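Local coordinates for protein D-psicose 3-epimerase (Agrobacterium tumefaciens, PDB 2HK0) that interconverts D-fructose and D-psicose by epimerising the ketohexose at C3, in a metal-dependent reaction that needs no phosphate on the sugar, at residues H122-Y136 with G164-H178. Numbering follows the deposited sequence.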
loop_
_atom_site.group_PDB
_atom_site.type_symbol
_atom_site.label_atom_id
_atom_site.label_comp_id
_atom_site.label_asym_id
_atom_site.label_seq_id
_atom_site.Cartn_x
_atom_site.Cartn_y
_atom_site.Cartn_z
ATOM N N HIS A 122 -24.737 -5.074 25.391
ATOM C CA HIS A 122 -25.702 -5.040 24.294
ATOM C C HIS A 122 -25.180 -5.533 22.943
ATOM O O HIS A 122 -25.932 -5.621 21.964
ATOM C CB HIS A 122 -26.250 -3.614 24.168
ATOM C CG HIS A 122 -27.108 -3.214 25.325
ATOM N ND1 HIS A 122 -28.474 -3.399 25.333
ATOM C CD2 HIS A 122 -26.784 -2.745 26.556
ATOM C CE1 HIS A 122 -28.953 -3.067 26.520
ATOM N NE2 HIS A 122 -27.947 -2.669 27.278
ATOM N N THR A 123 -23.893 -5.854 22.890
ATOM C CA THR A 123 -23.274 -6.344 21.659
ATOM C C THR A 123 -22.594 -7.680 21.930
ATOM O O THR A 123 -21.730 -7.787 22.804
ATOM C CB THR A 123 -22.230 -5.336 21.113
ATOM O OG1 THR A 123 -22.896 -4.126 20.732
ATOM C CG2 THR A 123 -21.502 -5.891 19.894
ATOM N N ILE A 124 -23.008 -8.692 21.180
ATOM C CA ILE A 124 -22.480 -10.048 21.281
ATOM C C ILE A 124 -21.962 -10.408 19.896
ATOM O O ILE A 124 -22.682 -10.241 18.901
ATOM C CB ILE A 124 -23.608 -11.035 21.665
ATOM C CG1 ILE A 124 -24.014 -10.806 23.118
ATOM C CG2 ILE A 124 -23.180 -12.464 21.412
ATOM C CD1 ILE A 124 -22.891 -10.996 24.113
ATOM N N GLY A 125 -20.729 -10.901 19.818
ATOM C CA GLY A 125 -20.175 -11.248 18.519
ATOM C C GLY A 125 -19.409 -12.554 18.478
ATOM O O GLY A 125 -19.109 -13.151 19.513
ATOM N N GLY A 126 -19.074 -13.003 17.275
ATOM C CA GLY A 126 -18.340 -14.249 17.153
ATOM C C GLY A 126 -18.960 -15.138 16.095
ATOM O O GLY A 126 -19.877 -14.722 15.389
ATOM N N ALA A 127 -18.472 -16.365 15.986
ATOM C CA ALA A 127 -18.991 -17.301 14.990
ATOM C C ALA A 127 -20.275 -17.935 15.528
ATOM O O ALA A 127 -20.359 -19.158 15.671
ATOM C CB ALA A 127 -17.933 -18.361 14.705
ATOM N N LEU A 128 -21.271 -17.089 15.812
ATOM C CA LEU A 128 -22.541 -17.521 16.393
ATOM C C LEU A 128 -23.281 -18.553 15.567
ATOM O O LEU A 128 -24.071 -19.340 16.100
ATOM C CB LEU A 128 -23.460 -16.317 16.628
ATOM C CG LEU A 128 -22.862 -15.046 17.243
ATOM C CD1 LEU A 128 -23.988 -14.160 17.805
ATOM C CD2 LEU A 128 -21.886 -15.413 18.347
ATOM N N HIS A 129 -23.019 -18.543 14.269
ATOM C CA HIS A 129 -23.648 -19.450 13.320
ATOM C C HIS A 129 -22.956 -20.800 13.248
ATOM O O HIS A 129 -23.392 -21.689 12.518
ATOM C CB HIS A 129 -23.553 -18.841 11.931
ATOM C CG HIS A 129 -22.139 -18.649 11.473
ATOM N ND1 HIS A 129 -21.258 -17.807 12.122
ATOM C CD2 HIS A 129 -21.439 -19.219 10.461
ATOM C CE1 HIS A 129 -20.078 -17.868 11.528
ATOM N NE2 HIS A 129 -20.162 -18.717 10.518
ATOM N N SER A 130 -21.872 -20.954 13.992
ATOM C CA SER A 130 -21.088 -22.169 13.891
ATOM C C SER A 130 -20.512 -22.542 15.249
ATOM O O SER A 130 -21.164 -22.388 16.278
ATOM C CB SER A 130 -19.969 -21.897 12.875
ATOM O OG SER A 130 -19.127 -23.003 12.648
ATOM N N TYR A 131 -19.288 -23.049 15.241
ATOM C CA TYR A 131 -18.609 -23.409 16.467
ATOM C C TYR A 131 -17.124 -23.534 16.181
ATOM O O TYR A 131 -16.677 -23.382 15.039
ATOM C CB TYR A 131 -19.126 -24.736 17.014
ATOM C CG TYR A 131 -18.763 -25.932 16.164
ATOM C CD1 TYR A 131 -19.500 -26.253 15.029
ATOM C CD2 TYR A 131 -17.680 -26.749 16.504
ATOM C CE1 TYR A 131 -19.173 -27.369 14.249
ATOM C CE2 TYR A 131 -17.344 -27.861 15.732
ATOM C CZ TYR A 131 -18.094 -28.168 14.610
ATOM O OH TYR A 131 -17.776 -29.279 13.862
ATOM N N TRP A 132 -16.371 -23.795 17.241
ATOM C CA TRP A 132 -14.935 -23.987 17.170
ATOM C C TRP A 132 -14.625 -25.197 18.058
ATOM O O TRP A 132 -15.256 -25.378 19.099
ATOM C CB TRP A 132 -14.208 -22.767 17.714
ATOM C CG TRP A 132 -12.770 -23.029 17.858
ATOM C CD1 TRP A 132 -11.812 -22.896 16.899
ATOM C CD2 TRP A 132 -12.114 -23.543 19.019
ATOM N NE1 TRP A 132 -10.594 -23.299 17.390
ATOM C CE2 TRP A 132 -10.751 -23.701 18.690
ATOM C CE3 TRP A 132 -12.548 -23.887 20.306
ATOM C CZ2 TRP A 132 -9.810 -24.187 19.606
ATOM C CZ3 TRP A 132 -11.613 -24.372 21.221
ATOM C CH2 TRP A 132 -10.257 -24.516 20.863
ATOM N N PRO A 133 -13.628 -26.019 17.690
ATOM C CA PRO A 133 -12.717 -25.984 16.542
ATOM C C PRO A 133 -13.335 -26.177 15.154
ATOM O O PRO A 133 -13.482 -25.220 14.384
ATOM C CB PRO A 133 -11.714 -27.097 16.867
ATOM C CG PRO A 133 -11.773 -27.201 18.371
ATOM C CD PRO A 133 -13.245 -27.104 18.614
ATOM N N ILE A 134 -13.662 -27.433 14.863
ATOM C CA ILE A 134 -14.240 -27.915 13.604
ATOM C C ILE A 134 -13.228 -28.897 13.013
ATOM O O ILE A 134 -12.154 -28.506 12.563
ATOM C CB ILE A 134 -14.527 -26.795 12.555
ATOM C CG1 ILE A 134 -15.756 -25.969 12.967
ATOM C CG2 ILE A 134 -14.819 -27.426 11.196
ATOM C CD1 ILE A 134 -16.141 -24.896 11.966
ATOM N N ASP A 135 -13.573 -30.179 13.034
ATOM C CA ASP A 135 -12.686 -31.215 12.520
ATOM C C ASP A 135 -12.694 -31.225 11.002
ATOM O O ASP A 135 -13.591 -31.798 10.379
ATOM C CB ASP A 135 -13.118 -32.590 13.045
ATOM C CG ASP A 135 -12.166 -33.703 12.629
ATOM O OD1 ASP A 135 -11.687 -33.672 11.477
ATOM O OD2 ASP A 135 -11.905 -34.613 13.447
ATOM N N TYR A 136 -11.691 -30.595 10.405
ATOM C CA TYR A 136 -11.604 -30.558 8.955
ATOM C C TYR A 136 -11.016 -31.832 8.349
ATOM O O TYR A 136 -10.786 -31.901 7.143
ATOM C CB TYR A 136 -10.820 -29.321 8.496
ATOM C CG TYR A 136 -11.662 -28.064 8.540
ATOM C CD1 TYR A 136 -12.855 -27.989 7.832
ATOM C CD2 TYR A 136 -11.298 -26.975 9.326
ATOM C CE1 TYR A 136 -13.671 -26.872 7.906
ATOM C CE2 TYR A 136 -12.116 -25.843 9.404
ATOM C CZ TYR A 136 -13.302 -25.806 8.693
ATOM O OH TYR A 136 -14.147 -24.729 8.794
ATOM N N GLY A 164 -32.437 -6.166 24.261
ATOM C CA GLY A 164 -31.730 -5.050 23.637
ATOM C C GLY A 164 -30.328 -5.434 23.178
ATOM O O GLY A 164 -29.412 -4.615 23.191
ATOM N N ILE A 165 -30.171 -6.686 22.760
ATOM C CA ILE A 165 -28.884 -7.220 22.331
ATOM C C ILE A 165 -28.804 -7.470 20.823
ATOM O O ILE A 165 -29.711 -8.059 20.242
ATOM C CB ILE A 165 -28.595 -8.581 23.060
ATOM C CG1 ILE A 165 -28.428 -8.342 24.568
ATOM C CG2 ILE A 165 -27.354 -9.287 22.438
ATOM C CD1 ILE A 165 -28.211 -9.629 25.399
ATOM N N ASN A 166 -27.712 -7.020 20.204
ATOM C CA ASN A 166 -27.465 -7.254 18.781
ATOM C C ASN A 166 -26.516 -8.442 18.671
ATOM O O ASN A 166 -25.537 -8.511 19.410
ATOM C CB ASN A 166 -26.805 -6.034 18.118
ATOM C CG ASN A 166 -27.790 -4.904 17.878
ATOM O OD1 ASN A 166 -28.884 -5.131 17.382
ATOM N ND2 ASN A 166 -27.406 -3.683 18.230
ATOM N N LEU A 167 -26.824 -9.372 17.768
ATOM C CA LEU A 167 -26.009 -10.556 17.520
ATOM C C LEU A 167 -25.166 -10.242 16.276
ATOM O O LEU A 167 -25.710 -10.005 15.190
ATOM C CB LEU A 167 -26.923 -11.765 17.256
ATOM C CG LEU A 167 -27.897 -12.070 18.410
ATOM C CD1 LEU A 167 -28.879 -13.163 18.019
ATOM C CD2 LEU A 167 -27.086 -12.480 19.643
ATOM N N CYS A 168 -23.846 -10.231 16.429
ATOM C CA CYS A 168 -22.963 -9.912 15.307
ATOM C C CYS A 168 -22.226 -11.151 14.818
ATOM O O CYS A 168 -21.408 -11.723 15.543
ATOM C CB CYS A 168 -21.980 -8.824 15.733
ATOM S SG CYS A 168 -22.845 -7.342 16.328
ATOM N N ILE A 169 -22.536 -11.550 13.585
ATOM C CA ILE A 169 -21.987 -12.739 12.934
ATOM C C ILE A 169 -20.614 -12.462 12.350
ATOM O O ILE A 169 -20.482 -11.709 11.381
ATOM C CB ILE A 169 -22.923 -13.201 11.799
ATOM C CG1 ILE A 169 -24.368 -13.236 12.321
ATOM C CG2 ILE A 169 -22.483 -14.573 11.263
ATOM C CD1 ILE A 169 -24.585 -14.150 13.521
ATOM N N GLU A 170 -19.594 -13.100 12.920
ATOM C CA GLU A 170 -18.225 -12.858 12.470
ATOM C C GLU A 170 -17.818 -13.643 11.241
ATOM O O GLU A 170 -18.025 -14.854 11.167
ATOM C CB GLU A 170 -17.233 -13.134 13.612
ATOM C CG GLU A 170 -15.777 -12.761 13.298
ATOM C CD GLU A 170 -14.852 -12.897 14.515
ATOM O OE1 GLU A 170 -15.177 -13.688 15.428
ATOM O OE2 GLU A 170 -13.795 -12.225 14.554
ATOM N N VAL A 171 -17.243 -12.931 10.274
ATOM C CA VAL A 171 -16.763 -13.527 9.025
ATOM C C VAL A 171 -15.335 -13.968 9.343
ATOM O O VAL A 171 -14.534 -13.164 9.814
ATOM C CB VAL A 171 -16.787 -12.472 7.882
ATOM C CG1 VAL A 171 -16.147 -13.031 6.611
ATOM C CG2 VAL A 171 -18.241 -12.069 7.595
ATOM N N LEU A 172 -15.028 -15.241 9.106
ATOM C CA LEU A 172 -13.697 -15.787 9.424
ATOM C C LEU A 172 -12.911 -16.320 8.223
ATOM O O LEU A 172 -13.475 -16.559 7.157
ATOM C CB LEU A 172 -13.845 -16.923 10.438
ATOM C CG LEU A 172 -14.483 -16.590 11.782
ATOM C CD1 LEU A 172 -14.789 -17.897 12.529
ATOM C CD2 LEU A 172 -13.546 -15.715 12.591
ATOM N N ASN A 173 -11.606 -16.525 8.406
ATOM C CA ASN A 173 -10.775 -17.040 7.319
ATOM C C ASN A 173 -11.013 -18.540 7.110
ATOM O O ASN A 173 -11.490 -19.232 8.003
ATOM C CB ASN A 173 -9.296 -16.763 7.605
ATOM C CG ASN A 173 -8.738 -17.639 8.713
ATOM O OD1 ASN A 173 -8.557 -18.853 8.536
ATOM N ND2 ASN A 173 -8.466 -17.033 9.861
ATOM N N ARG A 174 -10.671 -19.031 5.926
ATOM C CA ARG A 174 -10.876 -20.428 5.558
ATOM C C ARG A 174 -10.398 -21.485 6.566
ATOM O O ARG A 174 -10.953 -22.578 6.627
ATOM C CB ARG A 174 -10.197 -20.702 4.213
ATOM C CG ARG A 174 -8.680 -20.613 4.281
ATOM C CD ARG A 174 -8.088 -20.651 2.870
ATOM N NE ARG A 174 -8.578 -19.521 2.078
ATOM C CZ ARG A 174 -8.470 -19.442 0.763
ATOM N NH1 ARG A 174 -7.878 -20.425 0.092
ATOM N NH2 ARG A 174 -8.976 -18.400 0.121
ATOM N N PHE A 175 -9.359 -21.180 7.331
ATOM C CA PHE A 175 -8.844 -22.154 8.298
ATOM C C PHE A 175 -9.715 -22.314 9.549
ATOM O O PHE A 175 -9.584 -23.306 10.263
ATOM C CB PHE A 175 -7.418 -21.766 8.712
ATOM C CG PHE A 175 -6.450 -21.709 7.558
ATOM C CD1 PHE A 175 -5.911 -22.878 7.024
ATOM C CD2 PHE A 175 -6.089 -20.484 6.998
ATOM C CE1 PHE A 175 -5.014 -22.828 5.941
ATOM C CE2 PHE A 175 -5.203 -20.421 5.927
ATOM C CZ PHE A 175 -4.659 -21.594 5.391
ATOM N N GLU A 176 -10.618 -21.362 9.792
ATOM C CA GLU A 176 -11.454 -21.386 10.992
ATOM C C GLU A 176 -12.952 -21.553 10.735
ATOM O O GLU A 176 -13.709 -21.876 11.644
ATOM C CB GLU A 176 -11.174 -20.109 11.823
ATOM C CG GLU A 176 -9.693 -19.999 12.214
ATOM C CD GLU A 176 -9.343 -18.747 13.011
ATOM O OE1 GLU A 176 -9.992 -18.489 14.040
ATOM O OE2 GLU A 176 -8.406 -18.023 12.608
ATOM N N ASN A 177 -13.401 -21.311 9.511
ATOM C CA ASN A 177 -14.814 -21.511 9.198
ATOM C C ASN A 177 -14.922 -21.773 7.708
ATOM O O ASN A 177 -14.090 -21.304 6.919
ATOM C CB ASN A 177 -15.676 -20.304 9.598
ATOM C CG ASN A 177 -17.176 -20.610 9.533
ATOM O OD1 ASN A 177 -17.845 -20.284 8.563
ATOM N ND2 ASN A 177 -17.700 -21.257 10.578
ATOM N N HIS A 178 -15.940 -22.536 7.327
ATOM C CA HIS A 178 -16.121 -22.898 5.932
ATOM C C HIS A 178 -17.406 -22.368 5.351
ATOM O O HIS A 178 -17.714 -22.664 4.198
ATOM C CB HIS A 178 -16.147 -24.410 5.809
ATOM C CG HIS A 178 -17.195 -25.044 6.665
ATOM N ND1 HIS A 178 -17.086 -25.111 8.036
ATOM C CD2 HIS A 178 -18.389 -25.602 6.353
ATOM C CE1 HIS A 178 -18.168 -25.684 8.535
ATOM N NE2 HIS A 178 -18.974 -25.994 7.533
HETATM O O HOH W 1 -15.867 -21.455 12.969
#
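Ile124 and Asn166 lie at the heart of a parallel backbone pairing in which Ile124 N donates to Asn166 O (3.1 Å) and Cys168 N to Ile124 O (2.7 Å). Asn166 N to His122 O and Glu170 N to Gly126 O extend the pairing at its two ends, while the bond from Gly126 N to Cys168 O is weak. At Gly126 (phi 133°) a beta carbon would press against the carbonyl O of Gly125, which is why glycine suits this place. At the start of the pair, His122 ND1 reaches Gly164 O (2.6 Å) in the plane of its imidazole; Gly164, with positive phi, ends helix 142-162 in a Schellman motif.

Apolar contacts cover the face carrying Ile124, Leu167 and Ile169. Leu128 CD1 meets Leu167 CB at 3.8 Å, the two side chains crossing at about a right angle, and Leu128 CB packs on Ile169 CD1. Branched aliphatic residues suit this layer because helix 142-162 lies against it, Ile153 touching Leu128 and Ile156 touching Leu167. Strand 123-126, this helix and strand 166-170 make up one beta-alpha-beta unit of the eight-stranded TIM barrel, the axes of these two strands running 18° apart.

Beyond the strands, polar side chains join the two loops. His129 NE2 donates weakly to Asn177 OD1 (3.4 Å), which lies in the ring plane and also accepts from the backbone N of Val179 and Leu180. Asn177 CG stands anti to its own N (chi1 -169°), bringing the amide back to the other loop, where ND2 donates to a water bridging Tyr131 O and Glu176 O. Tyr136 OH and His178 ND1 share a hydrogen bond of 3.1 Å at the imidazole edge; His178 NE2 is hydrogen-bonded to Asp145, so the imidazole is held at both nitrogens, while Trp280 of the second subunit meets the Tyr136 ring.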